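PDB 6WBT: cellulase IBT99 from Metagenomes, which probably hydrolyses 6-phospho-alpha-glucosides, working with bound NAD and a manganese ion as a family 4 glycoside hydrolase. Local coordinates for residues 3-8 / 78-83; 102-107 / 425-430; 344-349 / 357-362. All blocks are in the same frame, centred on the assembly; numbering follows the deposited sequence.

From the N terminus, the chain lays down 3-8 and returns at 78-83, where contact 1 closes the first loop: two parallel neighbours in the Rossmann-type half of the main sheet. The strand of 78-83 leads on to helix 90-103, and the turn at its end opens contact 2, which stays open for over 300 residues until the C-terminal helix 421-434 comes back to it. Contact 3 opens and closes within that long excursion, pairing 344-349 with 357-362 across a short loop, farther along the same sheet as contact 1. None of the loops cross. The centres of contacts 1 and 2 are 42 Å apart, on opposite sides of the chain's centre.

Contact 1: 3-8 / 78-83; sequences KELKIV and DADYIM
Asp80 turns its carboxylate back on the lead-in and start of the first strand and uses both oxygens there. OD2 takes the backbone N-H of Lys6 through its anti lone pair, Lys6 N to Asp80 OD2 being 2.9 Å. OD1 forms a looser salt bridge with the ammonium of Lys3, 3.3 Å from NZ to OD1, met on the syn side and somewhat out of the carboxylate plane. Lys3 gets there with its chain fully extended and CG anti to the backbone N (chi1 175°).

The carbonyl of Lys6 is shared: Asp80 N lies 3.0 Å from Lys6 O, in the carbonyl plane, while the bond from Tyr81 N is weak. Regular parallel pairing follows, with Tyr81 O accepting from Val8 N at 2.9 Å and Val8 O from Met83 N at 2.8 Å. The N-H and C=O groups of Leu5 and Ile7 face the other way, towards Asn32 and strand 33-39, so 5-8 is an inner strand of the Rossmann-type sheet.

On the face carrying Leu5, Ile7 and Tyr81, Leu5 CD1 sits 3.7 Å from Tyr81 CE1, while CD2 of the same leucine reaches the ring edge in its plane. Ile7 CD1 lies against Tyr81 CB, and its CG2 meets CE of Met83, a selenomethionine. Helix 321-334 covers the Tyr81 ring. On the other face Val8 packs against Ala79 and Ile82. Lys6 runs out straight past Asp78 O, and its NZ bonds to Thr77 O while making a cation-pi contact with Trp37.

Chemically, the carboxylate of Asp80 stands in for a strand acceptor where the pairing begins, satisfying the Lys6 N-H before the main-chain ladder takes over; Lys3 probably helps to balance its charge.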
ATOM      1  N   LYS A   3     -24.911 -34.785  11.736  1.00 85.43           N
ATOM      2  CA  LYS A   3     -25.838 -34.045  12.579  1.00 79.25           C
ATOM      3  C   LYS A   3     -27.039 -33.591  11.760  1.00 75.49           C
ATOM      4  O   LYS A   3     -26.890 -33.121  10.628  1.00 74.84           O
ATOM      5  CB  LYS A   3     -25.160 -32.829  13.218  1.00 76.08           C
ATOM      6  CG  LYS A   3     -26.110 -31.953  14.023  1.00 73.20           C
ATOM      7  CD  LYS A   3     -25.464 -30.639  14.429  1.00 69.85           C
ATOM      8  CE  LYS A   3     -26.470 -29.731  15.118  1.00 66.89           C
ATOM      9  NZ  LYS A   3     -25.875 -28.421  15.501  1.00 64.08           N
ATOM     10  N   GLU A   4     -28.227 -33.735  12.340  1.00 72.62           N
ATOM     11  CA  GLU A   4     -29.443 -33.258  11.696  1.00 69.36           C
ATOM     12  C   GLU A   4     -29.477 -31.734  11.724  1.00 64.38           C
ATOM     13  O   GLU A   4     -29.214 -31.117  12.760  1.00 64.84           O
ATOM     14  CB  GLU A   4     -30.666 -33.839  12.401  1.00 72.27           C
ATOM     15  CG  GLU A   4     -30.489 -35.281  12.844  1.00 76.80           C
ATOM     16  CD  GLU A   4     -31.631 -35.770  13.711  1.00 80.30           C
ATOM     17  OE1 GLU A   4     -32.678 -36.163  13.154  1.00 81.08           O
ATOM     18  OE2 GLU A   4     -31.484 -35.753  14.950  1.00 81.97           O
ATOM     19  N   LEU A   5     -29.802 -31.127  10.586  1.00 59.94           N
ATOM     20  CA  LEU A   5     -29.691 -29.686  10.405  1.00 54.99           C
ATOM     21  C   LEU A   5     -31.065 -29.036  10.312  1.00 53.15           C
ATOM     22  O   LEU A   5     -31.995 -29.602   9.728  1.00 52.71           O
ATOM     23  CB  LEU A   5     -28.884 -29.359   9.147  1.00 51.55           C
ATOM     24  CG  LEU A   5     -27.443 -29.867   9.120  1.00 50.46           C
ATOM     25  CD1 LEU A   5     -26.830 -29.631   7.754  1.00 48.73           C
ATOM     26  CD2 LEU A   5     -26.618 -29.191  10.202  1.00 50.73           C
ATOM     27  N   LYS A   6     -31.179 -27.838  10.883  1.00 51.66           N
ATOM     28  CA  LYS A   6     -32.384 -27.021  10.787  1.00 50.36           C
ATOM     29  C   LYS A   6     -32.136 -25.932   9.749  1.00 49.33           C
ATOM     30  O   LYS A   6     -31.399 -24.974  10.007  1.00 45.98           O
ATOM     31  CB  LYS A   6     -32.745 -26.417  12.143  1.00 50.13           C
ATOM     32  CG  LYS A   6     -33.880 -25.405  12.092  1.00 49.47           C
ATOM     33  CD  LYS A   6     -34.148 -24.801  13.462  1.00 50.04           C
ATOM     34  CE  LYS A   6     -35.212 -23.717  13.390  1.00 50.29           C
ATOM     35  NZ  LYS A   6     -35.523 -23.150  14.731  1.00 52.25           N
ATOM     36  N   ILE A   7     -32.745 -26.082   8.576  1.00 49.43           N
ATOM     37  CA  ILE A   7     -32.565 -25.152   7.467  1.00 47.60           C
ATOM     38  C   ILE A   7     -33.711 -24.151   7.481  1.00 48.04           C
ATOM     39  O   ILE A   7     -34.885 -24.540   7.547  1.00 49.28           O
ATOM     40  CB  ILE A   7     -32.498 -25.895   6.122  1.00 47.08           C
ATOM     41  CG1 ILE A   7     -31.577 -27.112   6.228  1.00 48.65           C
ATOM     42  CG2 ILE A   7     -32.016 -24.960   5.025  1.00 44.62           C
ATOM     43  CD1 ILE A   7     -30.140 -26.771   6.559  1.00 48.26           C
ATOM     44  N   VAL A   8     -33.376 -22.866   7.418  1.00 46.77           N
ATOM     45  CA  VAL A   8     -34.354 -21.786   7.451  1.00 46.95           C
ATOM     46  C   VAL A   8     -34.210 -20.965   6.178  1.00 48.36           C
ATOM     47  O   VAL A   8     -33.100 -20.555   5.820  1.00 47.46           O
ATOM     48  CB  VAL A   8     -34.178 -20.896   8.695  1.00 45.97           C
ATOM     49  CG1 VAL A   8     -35.225 -19.792   8.711  1.00 43.97           C
ATOM     50  CG2 VAL A   8     -34.256 -21.733   9.960  1.00 49.12           C
ATOM     51  N   ASP A  78     -31.782 -22.157  17.249  1.00 56.32           N
ATOM     52  CA  ASP A  78     -31.006 -23.348  16.907  1.00 58.09           C
ATOM     53  C   ASP A  78     -30.920 -23.552  15.396  1.00 54.87           C
ATOM     54  O   ASP A  78     -30.814 -24.682  14.913  1.00 51.82           O
ATOM     55  CB  ASP A  78     -31.577 -24.598  17.588  1.00 63.01           C
ATOM     56  CG  ASP A  78     -30.569 -25.725  17.679  1.00 66.29           C
ATOM     57  OD1 ASP A  78     -29.364 -25.464  17.482  1.00 67.29           O
ATOM     58  OD2 ASP A  78     -30.984 -26.875  17.938  1.00 68.67           O
ATOM     59  N   ALA A  79     -30.967 -22.459  14.639  1.00 54.93           N
ATOM     60  CA  ALA A  79     -30.861 -22.544  13.189  1.00 54.53           C
ATOM     61  C   ALA A  79     -29.437 -22.906  12.785  1.00 55.00           C
ATOM     62  O   ALA A  79     -28.471 -22.306  13.264  1.00 54.77           O
ATOM     63  CB  ALA A  79     -31.276 -21.223  12.547  1.00 54.57           C
ATOM     64  N   ASP A  80     -29.312 -23.891  11.898  1.00 57.31           N
ATOM     65  CA  ASP A  80     -28.024 -24.348  11.393  1.00 58.00           C
ATOM     66  C   ASP A  80     -27.615 -23.668  10.095  1.00 56.36           C
ATOM     67  O   ASP A  80     -26.436 -23.348   9.918  1.00 56.15           O
ATOM     68  CB  ASP A  80     -28.045 -25.866  11.183  1.00 60.78           C
ATOM     69  CG  ASP A  80     -28.033 -26.632  12.490  1.00 64.31           C
ATOM     70  OD1 ASP A  80     -27.159 -26.348  13.335  1.00 65.28           O
ATOM     71  OD2 ASP A  80     -28.897 -27.513  12.671  1.00 66.63           O
ATOM     72  N   TYR A  81     -28.552 -23.443   9.176  1.00 54.63           N
ATOM     73  CA  TYR A  81     -28.245 -22.783   7.913  1.00 51.64           C
ATOM     74  C   TYR A  81     -29.420 -21.909   7.509  1.00 51.07           C
ATOM     75  O   TYR A  81     -30.552 -22.393   7.409  1.00 51.76           O
ATOM     76  CB  TYR A  81     -27.924 -23.804   6.817  1.00 49.83           C
ATOM     77  CG  TYR A  81     -26.581 -24.471   7.012  1.00 50.34           C
ATOM     78  CD1 TYR A  81     -26.480 -25.701   7.650  1.00 51.15           C
ATOM     79  CD2 TYR A  81     -25.412 -23.861   6.576  1.00 50.40           C
ATOM     80  CE1 TYR A  81     -25.254 -26.308   7.838  1.00 53.77           C
ATOM     81  CE2 TYR A  81     -24.182 -24.461   6.759  1.00 52.06           C
ATOM     82  CZ  TYR A  81     -24.108 -25.684   7.391  1.00 54.74           C
ATOM     83  OH  TYR A  81     -22.883 -26.281   7.574  1.00 57.49           O
ATOM     84  N   ILE A  82     -29.148 -20.630   7.274  1.00 48.30           N
ATOM     85  CA  ILE A  82     -30.166 -19.648   6.922  1.00 48.01           C
ATOM     86  C   ILE A  82     -29.910 -19.198   5.491  1.00 46.67           C
ATOM     87  O   ILE A  82     -28.865 -18.606   5.194  1.00 45.54           O
ATOM     88  CB  ILE A  82     -30.162 -18.447   7.882  1.00 48.58           C
ATOM     89  CG1 ILE A  82     -30.451 -18.895   9.320  1.00 35.94           C
ATOM     90  CG2 ILE A  82     -31.178 -17.407   7.434  1.00 34.57           C
ATOM     91  CD1 ILE A  82     -29.213 -19.250  10.125  1.00 42.16           C
HETATM   92  N   MSE A  83     -30.860 -19.479   4.606  1.00 46.66           N
HETATM   93  CA  MSE A  83     -30.759 -19.042   3.220  1.00 45.86           C
HETATM   94  C   MSE A  83     -31.642 -17.822   2.987  1.00 47.38           C
HETATM   95  O   MSE A  83     -32.863 -17.933   2.887  1.00 48.57           O
HETATM   96  CB  MSE A  83     -31.137 -20.178   2.267  1.00 44.63           C
HETATM   97  CG  MSE A  83     -30.179 -21.361   2.317  1.00 46.14           C
HETATM   98 SE   MSE A  83     -30.600 -22.756   1.019  0.54 50.54          SE
HETATM   99  CE  MSE A  83     -32.336 -23.307   1.712  1.00 50.91           C
TER

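Contact 2: 102-107 / 425-430; sequences LKHGCV and KKLLDD
Asp430 OD2 accepts a hydrogen bond from His104 NE2, a His-carboxylate pair that joins the Schellman-capped end of helix 90-103 to the C-terminal helix 421-434. The modelled NE2 to OD2 distance of 2.5 Å is very short, and at this resolution the exact value is doubtful. The oxygen approaches at the edge of the imidazole, near its plane, but the carboxylate is turned so that the two planes stand 53° apart. Lys103 NZ, 4.2 Å from the same OD2, is too far for a salt bridge, though its charge would probably favour an ionised carboxylate.

The histidine ring also lies along the helix surface. Leu427 N lies over one face, and the two side chains run alongside in opposed senses, bringing Leu427 CD2 to 3.6 Å from His104 CD2. Lys426 wraps round the CE1-ND1 side: its CB is 3.7 Å from His104 CE1, and a bend at chi3 (58°) brings CE into the ring plane beside ND1. The imidazole thus touches Lys426, Leu427 and, one turn after Lys426, Asp430.

Gly105, with its positive phi, is the C-prime residue of the Schellman motif. Two bonds close helix 90-103, from Gly105 N to Leu102 O and from Cys106 N to Cys101 O, and the chain then turns so that Cys106 faces Leu427. Ile100, on helix 90-103, packs against both Leu427 and Asp430. The other methyl of Leu427, CD1, rests 3.7 Å from Cys106 SG.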
ATOM      1  N   LEU A 102     -36.698   6.147 -14.758  1.00 63.10           N
ATOM      2  CA  LEU A 102     -37.063   6.440 -16.140  1.00 65.61           C
ATOM      3  C   LEU A 102     -37.755   7.790 -16.265  1.00 69.91           C
ATOM      4  O   LEU A 102     -37.699   8.419 -17.329  1.00 72.00           O
ATOM      5  CB  LEU A 102     -37.955   5.330 -16.697  1.00 64.33           C
ATOM      6  CG  LEU A 102     -37.336   3.931 -16.748  1.00 61.83           C
ATOM      7  CD1 LEU A 102     -38.316   2.932 -17.342  1.00 61.94           C
ATOM      8  CD2 LEU A 102     -36.035   3.944 -17.533  1.00 60.58           C
ATOM      9  N   LYS A 103     -38.411   8.251 -15.197  1.00 70.57           N
ATOM     10  CA  LYS A 103     -38.986   9.589 -15.192  1.00 71.90           C
ATOM     11  C   LYS A 103     -37.916  10.669 -15.279  1.00 71.41           C
ATOM     12  O   LYS A 103     -38.201  11.773 -15.757  1.00 72.74           O
ATOM     13  CB  LYS A 103     -39.841   9.781 -13.936  1.00 72.25           C
ATOM     14  CG  LYS A 103     -40.621  11.085 -13.884  1.00 75.55           C
ATOM     15  CD  LYS A 103     -40.062  12.022 -12.825  1.00 77.08           C
ATOM     16  CE  LYS A 103     -40.873  13.304 -12.741  1.00 80.12           C
ATOM     17  NZ  LYS A 103     -40.365  14.212 -11.675  1.00 80.04           N
ATOM     18  N   HIS A 104     -36.692  10.376 -14.841  1.00 70.15           N
ATOM     19  CA  HIS A 104     -35.577  11.309 -14.932  1.00 71.66           C
ATOM     20  C   HIS A 104     -34.598  10.942 -16.039  1.00 74.91           C
ATOM     21  O   HIS A 104     -33.493  11.495 -16.083  1.00 76.70           O
ATOM     22  CB  HIS A 104     -34.846  11.392 -13.591  1.00 69.21           C
ATOM     23  CG  HIS A 104     -35.651  12.030 -12.504  1.00 69.77           C
ATOM     24  ND1 HIS A 104     -35.644  13.389 -12.272  1.00 71.41           N
ATOM     25  CD2 HIS A 104     -36.490  11.496 -11.585  1.00 69.15           C
ATOM     26  CE1 HIS A 104     -36.444  13.665 -11.258  1.00 71.58           C
ATOM     27  NE2 HIS A 104     -36.970  12.534 -10.823  1.00 70.33           N
ATOM     28  N   GLY A 105     -34.969  10.027 -16.928  1.00 76.69           N
ATOM     29  CA  GLY A 105     -34.101   9.653 -18.032  1.00 78.63           C
ATOM     30  C   GLY A 105     -32.861   8.884 -17.631  1.00 78.45           C
ATOM     31  O   GLY A 105     -31.801   9.065 -18.243  1.00 79.21           O
ATOM     32  N   CYS A 106     -32.966   8.025 -16.620  1.00 78.30           N
ATOM     33  CA  CYS A 106     -31.844   7.223 -16.158  1.00 76.88           C
ATOM     34  C   CYS A 106     -32.231   5.750 -16.171  1.00 75.17           C
ATOM     35  O   CYS A 106     -33.412   5.397 -16.204  1.00 75.05           O
ATOM     36  CB  CYS A 106     -31.393   7.640 -14.750  1.00 76.09           C
ATOM     37  SG  CYS A 106     -30.801   9.345 -14.637  1.00 78.22           S
ATOM     38  N   VAL A 107     -31.211   4.893 -16.145  1.00 73.85           N
ATOM     39  CA  VAL A 107     -31.428   3.452 -16.203  1.00 72.99           C
ATOM     40  C   VAL A 107     -32.112   2.997 -14.921  1.00 71.68           C
ATOM     41  O   VAL A 107     -31.545   3.101 -13.827  1.00 71.18           O
ATOM     42  CB  VAL A 107     -30.107   2.703 -16.419  1.00 72.54           C
ATOM     43  CG1 VAL A 107     -30.317   1.202 -16.262  1.00 72.63           C
ATOM     44  CG2 VAL A 107     -29.535   3.024 -17.787  1.00 73.49           C
ATOM     45  N   LYS A 425     -29.615  14.904  -7.383  1.00 58.32           N
ATOM     46  CA  LYS A 425     -30.417  15.452  -6.294  1.00 58.68           C
ATOM     47  C   LYS A 425     -31.908  15.250  -6.541  1.00 60.06           C
ATOM     48  O   LYS A 425     -32.647  14.884  -5.620  1.00 60.41           O
ATOM     49  CB  LYS A 425     -30.110  16.939  -6.108  1.00 58.84           C
ATOM     50  CG  LYS A 425     -30.661  17.527  -4.817  1.00 59.73           C
ATOM     51  CD  LYS A 425     -30.682  19.048  -4.864  1.00 61.72           C
ATOM     52  CE  LYS A 425     -31.012  19.644  -3.505  1.00 62.41           C
ATOM     53  NZ  LYS A 425     -29.916  19.413  -2.523  1.00 61.86           N
ATOM     54  N   LYS A 426     -32.364  15.488  -7.773  1.00 61.78           N
ATOM     55  CA  LYS A 426     -33.774  15.286  -8.094  1.00 63.39           C
ATOM     56  C   LYS A 426     -34.168  13.820  -7.976  1.00 63.43           C
ATOM     57  O   LYS A 426     -35.305  13.511  -7.602  1.00 63.61           O
ATOM     58  CB  LYS A 426     -34.069  15.814  -9.499  1.00 64.61           C
ATOM     59  CG  LYS A 426     -34.032  17.331  -9.603  1.00 67.19           C
ATOM     60  CD  LYS A 426     -33.708  17.790 -11.016  1.00 69.52           C
ATOM     61  CE  LYS A 426     -34.710  17.259 -12.027  1.00 71.41           C
ATOM     62  NZ  LYS A 426     -34.371  17.704 -13.407  1.00 72.43           N
ATOM     63  N   LEU A 427     -33.248  12.906  -8.289  1.00 62.38           N
ATOM     64  CA  LEU A 427     -33.522  11.486  -8.106  1.00 61.08           C
ATOM     65  C   LEU A 427     -33.462  11.092  -6.636  1.00 57.85           C
ATOM     66  O   LEU A 427     -34.286  10.296  -6.172  1.00 56.24           O
ATOM     67  CB  LEU A 427     -32.538  10.650  -8.924  1.00 62.91           C
ATOM     68  CG  LEU A 427     -33.036  10.191 -10.296  1.00 66.98           C
ATOM     69  CD1 LEU A 427     -31.890   9.651 -11.130  1.00 68.17           C
ATOM     70  CD2 LEU A 427     -34.122   9.140 -10.136  1.00 67.25           C
ATOM     71  N   LEU A 428     -32.500  11.639  -5.888  1.00 57.04           N
ATOM     72  CA  LEU A 428     -32.382  11.305  -4.472  1.00 56.23           C
ATOM     73  C   LEU A 428     -33.615  11.749  -3.697  1.00 57.27           C
ATOM     74  O   LEU A 428     -34.208  10.964  -2.949  1.00 58.03           O
ATOM     75  CB  LEU A 428     -31.121  11.938  -3.884  1.00 56.15           C
ATOM     76  CG  LEU A 428     -30.891  11.725  -2.387  1.00 56.79           C
ATOM     77  CD1 LEU A 428     -30.759  10.244  -2.067  1.00 56.52           C
ATOM     78  CD2 LEU A 428     -29.664  12.489  -1.917  1.00 55.60           C
ATOM     79  N   ASP A 429     -34.020  13.012  -3.869  1.00 57.58           N
ATOM     80  CA  ASP A 429     -35.199  13.513  -3.172  1.00 57.96           C
ATOM     81  C   ASP A 429     -36.456  12.750  -3.571  1.00 60.07           C
ATOM     82  O   ASP A 429     -37.371  12.593  -2.755  1.00 60.06           O
ATOM     83  CB  ASP A 429     -35.375  15.008  -3.440  1.00 57.17           C
ATOM     84  CG  ASP A 429     -34.284  15.846  -2.804  1.00 55.23           C
ATOM     85  OD1 ASP A 429     -33.714  15.406  -1.784  1.00 54.15           O
ATOM     86  OD2 ASP A 429     -33.999  16.947  -3.322  1.00 56.10           O
ATOM     87  N   ASP A 430     -36.521  12.272  -4.816  1.00 61.74           N
ATOM     88  CA  ASP A 430     -37.641  11.431  -5.222  1.00 63.00           C
ATOM     89  C   ASP A 430     -37.626  10.091  -4.498  1.00 60.92           C
ATOM     90  O   ASP A 430     -38.690   9.517  -4.238  1.00 61.12           O
ATOM     91  CB  ASP A 430     -37.621  11.216  -6.735  1.00 64.10           C
ATOM     92  CG  ASP A 430     -38.409  12.270  -7.485  1.00 67.46           C
ATOM     93  OD1 ASP A 430     -39.505  12.640  -7.014  1.00 69.50           O
ATOM     94  OD2 ASP A 430     -37.934  12.730  -8.544  1.00 68.59           O
TER

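Contact 3: 344-349 / 357-362; sequences VPNNGA and ATVEIP
Val344 lays its CG2 methyl over the side chain of Ile361, 3.7 Å from CG1, the two side chains lying nearly square to each other. Ile361 sends CG1 into the crowded position between its backbone N and carbonyl carbon (chi1 54°), and the straight chain beyond carries CD1 on to Ala349, where CD1 and Ala349 CB are 3.6 Å apart. Ile361 CD1 also lies 3.7 Å from Val344 CG2, so one methyl bridges the strand and the turn that follows it. Val359, on the same face, comes only loosely against Val344, but its CG2 leans towards Asn346.

The backbones pair antiparallel. Val344 and Val359 form a hydrogen-bonded pair: Val344 N reaches Val359 O at 3.0 Å, and the return bond, from Val359 N to Val344 O, is weak and bent, with 125° at the hydrogen. Pro345 and Thr358 make the next, non-hydrogen-bonded pair, with side chains on the opposite face. The ladder then closes with Asn346 N to Ala357 O at 2.9 Å, the donor tilted 23° from the carbonyl plane.

From Asn346 the chain makes a type I' turn to Ala349, closed by Ala349 N to Asn346 O at 3.1 Å. With CG anti to the backbone N, the Asn346 amide points into the connecting loop, where OD1 accepts from Ile350 N and ND2 donates to Ser354 O, so both ends of this buried group are satisfied. Arg374 of the third subunit hydrogen-bonds to the carbonyls of Pro345 and Asn346, so the turn also belongs to a subunit interface.

In the fold, strand 358-366 lies between 338-345 and the outermost strand of this chain's sheet, 369-372, whose Pro372 touches both Val344 and Ile361; on the opposite face, Thr358 OG1 makes a weak hydrogen bond to Lys156 on helix 151-161.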
ATOM      1  N   VAL A 344     -16.206 -11.389  -1.032  1.00 42.54           N
ATOM      2  CA  VAL A 344     -15.399 -11.380   0.187  1.00 42.07           C
ATOM      3  C   VAL A 344     -14.791  -9.996   0.357  1.00 42.36           C
ATOM      4  O   VAL A 344     -14.657  -9.234  -0.614  1.00 41.29           O
ATOM      5  CB  VAL A 344     -14.294 -12.462   0.148  1.00 41.89           C
ATOM      6  CG1 VAL A 344     -14.907 -13.850   0.161  1.00 42.74           C
ATOM      7  CG2 VAL A 344     -13.415 -12.272  -1.077  1.00 40.13           C
ATOM      8  N   PRO A 345     -14.425  -9.633   1.586  1.00 42.38           N
ATOM      9  CA  PRO A 345     -13.637  -8.409   1.783  1.00 40.79           C
ATOM     10  C   PRO A 345     -12.274  -8.552   1.123  1.00 39.10           C
ATOM     11  O   PRO A 345     -11.616  -9.588   1.246  1.00 40.57           O
ATOM     12  CB  PRO A 345     -13.520  -8.298   3.308  1.00 40.79           C
ATOM     13  CG  PRO A 345     -14.635  -9.138   3.842  1.00 40.57           C
ATOM     14  CD  PRO A 345     -14.811 -10.253   2.864  1.00 40.72           C
ATOM     15  N   ASN A 346     -11.857  -7.501   0.415  1.00 36.50           N
ATOM     16  CA  ASN A 346     -10.606  -7.519  -0.335  1.00 34.00           C
ATOM     17  C   ASN A 346      -9.419  -7.824   0.569  1.00 33.09           C
ATOM     18  O   ASN A 346      -8.886  -8.939   0.545  1.00 35.91           O
ATOM     19  CB  ASN A 346     -10.389  -6.183  -1.048  1.00 34.40           C
ATOM     20  CG  ASN A 346      -9.248  -6.232  -2.038  1.00 32.72           C
ATOM     21  OD1 ASN A 346      -8.904  -7.297  -2.550  1.00 29.76           O
ATOM     22  ND2 ASN A 346      -8.652  -5.079  -2.316  1.00 32.61           N
ATOM     23  N   ASN A 347      -9.001  -6.837   1.364  1.00 33.48           N
ATOM     24  CA  ASN A 347      -7.902  -7.000   2.315  1.00 34.76           C
ATOM     25  C   ASN A 347      -6.634  -7.495   1.622  1.00 35.43           C
ATOM     26  O   ASN A 347      -5.878  -8.305   2.164  1.00 30.57           O
ATOM     27  CB  ASN A 347      -8.301  -7.937   3.459  1.00 34.39           C
ATOM     28  CG  ASN A 347      -9.303  -7.305   4.408  1.00 34.89           C
ATOM     29  OD1 ASN A 347      -9.271  -6.098   4.648  1.00 35.06           O
ATOM     30  ND2 ASN A 347     -10.197  -8.121   4.955  1.00 35.95           N
ATOM     31  N   GLY A 348      -6.403  -7.009   0.405  1.00 35.33           N
ATOM     32  CA  GLY A 348      -5.223  -7.364  -0.353  1.00 37.43           C
ATOM     33  C   GLY A 348      -5.418  -8.434  -1.406  1.00 39.87           C
ATOM     34  O   GLY A 348      -4.451  -8.775  -2.098  1.00 38.58           O
ATOM     35  N   ALA A 349      -6.630  -8.981  -1.545  1.00 43.47           N
ATOM     36  CA  ALA A 349      -6.881  -9.965  -2.592  1.00 46.64           C
ATOM     37  C   ALA A 349      -6.632  -9.365  -3.970  1.00 46.93           C
ATOM     38  O   ALA A 349      -5.870  -9.914  -4.774  1.00 48.56           O
ATOM     39  CB  ALA A 349      -8.309 -10.497  -2.479  1.00 47.98           C
ATOM     40  N   ALA A 357     -13.140  -3.024   0.235  1.00 35.56           N
ATOM     41  CA  ALA A 357     -13.866  -3.252  -1.007  1.00 33.67           C
ATOM     42  C   ALA A 357     -14.335  -4.700  -1.060  1.00 35.52           C
ATOM     43  O   ALA A 357     -13.525  -5.626  -0.949  1.00 36.12           O
ATOM     44  CB  ALA A 357     -12.987  -2.927  -2.211  1.00 31.45           C
ATOM     45  N   THR A 358     -15.642  -4.897  -1.228  1.00 36.45           N
ATOM     46  CA  THR A 358     -16.217  -6.240  -1.291  1.00 38.83           C
ATOM     47  C   THR A 358     -16.160  -6.714  -2.735  1.00 41.68           C
ATOM     48  O   THR A 358     -17.063  -6.464  -3.534  1.00 42.55           O
ATOM     49  CB  THR A 358     -17.640  -6.248  -0.746  1.00 38.28           C
ATOM     50  OG1 THR A 358     -18.347  -5.096  -1.225  1.00 38.30           O
ATOM     51  CG2 THR A 358     -17.623  -6.240   0.772  1.00 40.17           C
ATOM     52  N   VAL A 359     -15.083  -7.411  -3.070  1.00 41.28           N
ATOM     53  CA  VAL A 359     -14.848  -7.893  -4.425  1.00 41.00           C
ATOM     54  C   VAL A 359     -15.465  -9.274  -4.584  1.00 42.46           C
ATOM     55  O   VAL A 359     -15.649 -10.018  -3.615  1.00 41.34           O
ATOM     56  CB  VAL A 359     -13.340  -7.911  -4.747  1.00 40.28           C
ATOM     57  CG1 VAL A 359     -12.788  -6.495  -4.766  1.00 39.44           C
ATOM     58  CG2 VAL A 359     -12.595  -8.764  -3.732  1.00 39.17           C
ATOM     59  N   GLU A 360     -15.788  -9.618  -5.828  1.00 45.96           N
ATOM     60  CA  GLU A 360     -16.373 -10.908  -6.185  1.00 47.61           C
ATOM     61  C   GLU A 360     -15.299 -11.717  -6.908  1.00 44.67           C
ATOM     62  O   GLU A 360     -15.034 -11.495  -8.093  1.00 45.60           O
ATOM     63  CB  GLU A 360     -17.618 -10.715  -7.047  1.00 51.09           C
ATOM     64  CG  GLU A 360     -18.295 -12.004  -7.480  1.00 57.12           C
ATOM     65  CD  GLU A 360     -19.663 -11.763  -8.091  1.00 62.38           C
ATOM     66  OE1 GLU A 360     -20.636 -11.581  -7.328  1.00 64.31           O
ATOM     67  OE2 GLU A 360     -19.767 -11.746  -9.335  1.00 63.90           O
ATOM     68  N   ILE A 361     -14.684 -12.653  -6.191  1.00 40.88           N
ATOM     69  CA  ILE A 361     -13.538 -13.407  -6.696  1.00 41.81           C
ATOM     70  C   ILE A 361     -13.721 -14.879  -6.360  1.00 45.61           C
ATOM     71  O   ILE A 361     -14.497 -15.236  -5.462  1.00 48.88           O
ATOM     72  CB  ILE A 361     -12.211 -12.889  -6.104  1.00 38.71           C
ATOM     73  CG1 ILE A 361     -12.273 -12.886  -4.576  1.00 35.85           C
ATOM     74  CG2 ILE A 361     -11.894 -11.498  -6.636  1.00 37.15           C
ATOM     75  CD1 ILE A 361     -10.978 -12.481  -3.917  1.00 35.96           C
ATOM     76  N   PRO A 362     -13.025 -15.766  -7.079  1.00 45.93           N
ATOM     77  CA  PRO A 362     -13.128 -17.197  -6.764  1.00 45.28           C
ATOM     78  C   PRO A 362     -12.528 -17.519  -5.404  1.00 45.01           C
ATOM     79  O   PRO A 362     -11.503 -16.961  -5.005  1.00 43.09           O
ATOM     80  CB  PRO A 362     -12.338 -17.869  -7.895  1.00 44.77           C
ATOM     81  CG  PRO A 362     -11.419 -16.810  -8.395  1.00 44.10           C
ATOM     82  CD  PRO A 362     -12.199 -15.537  -8.276  1.00 45.54           C
TER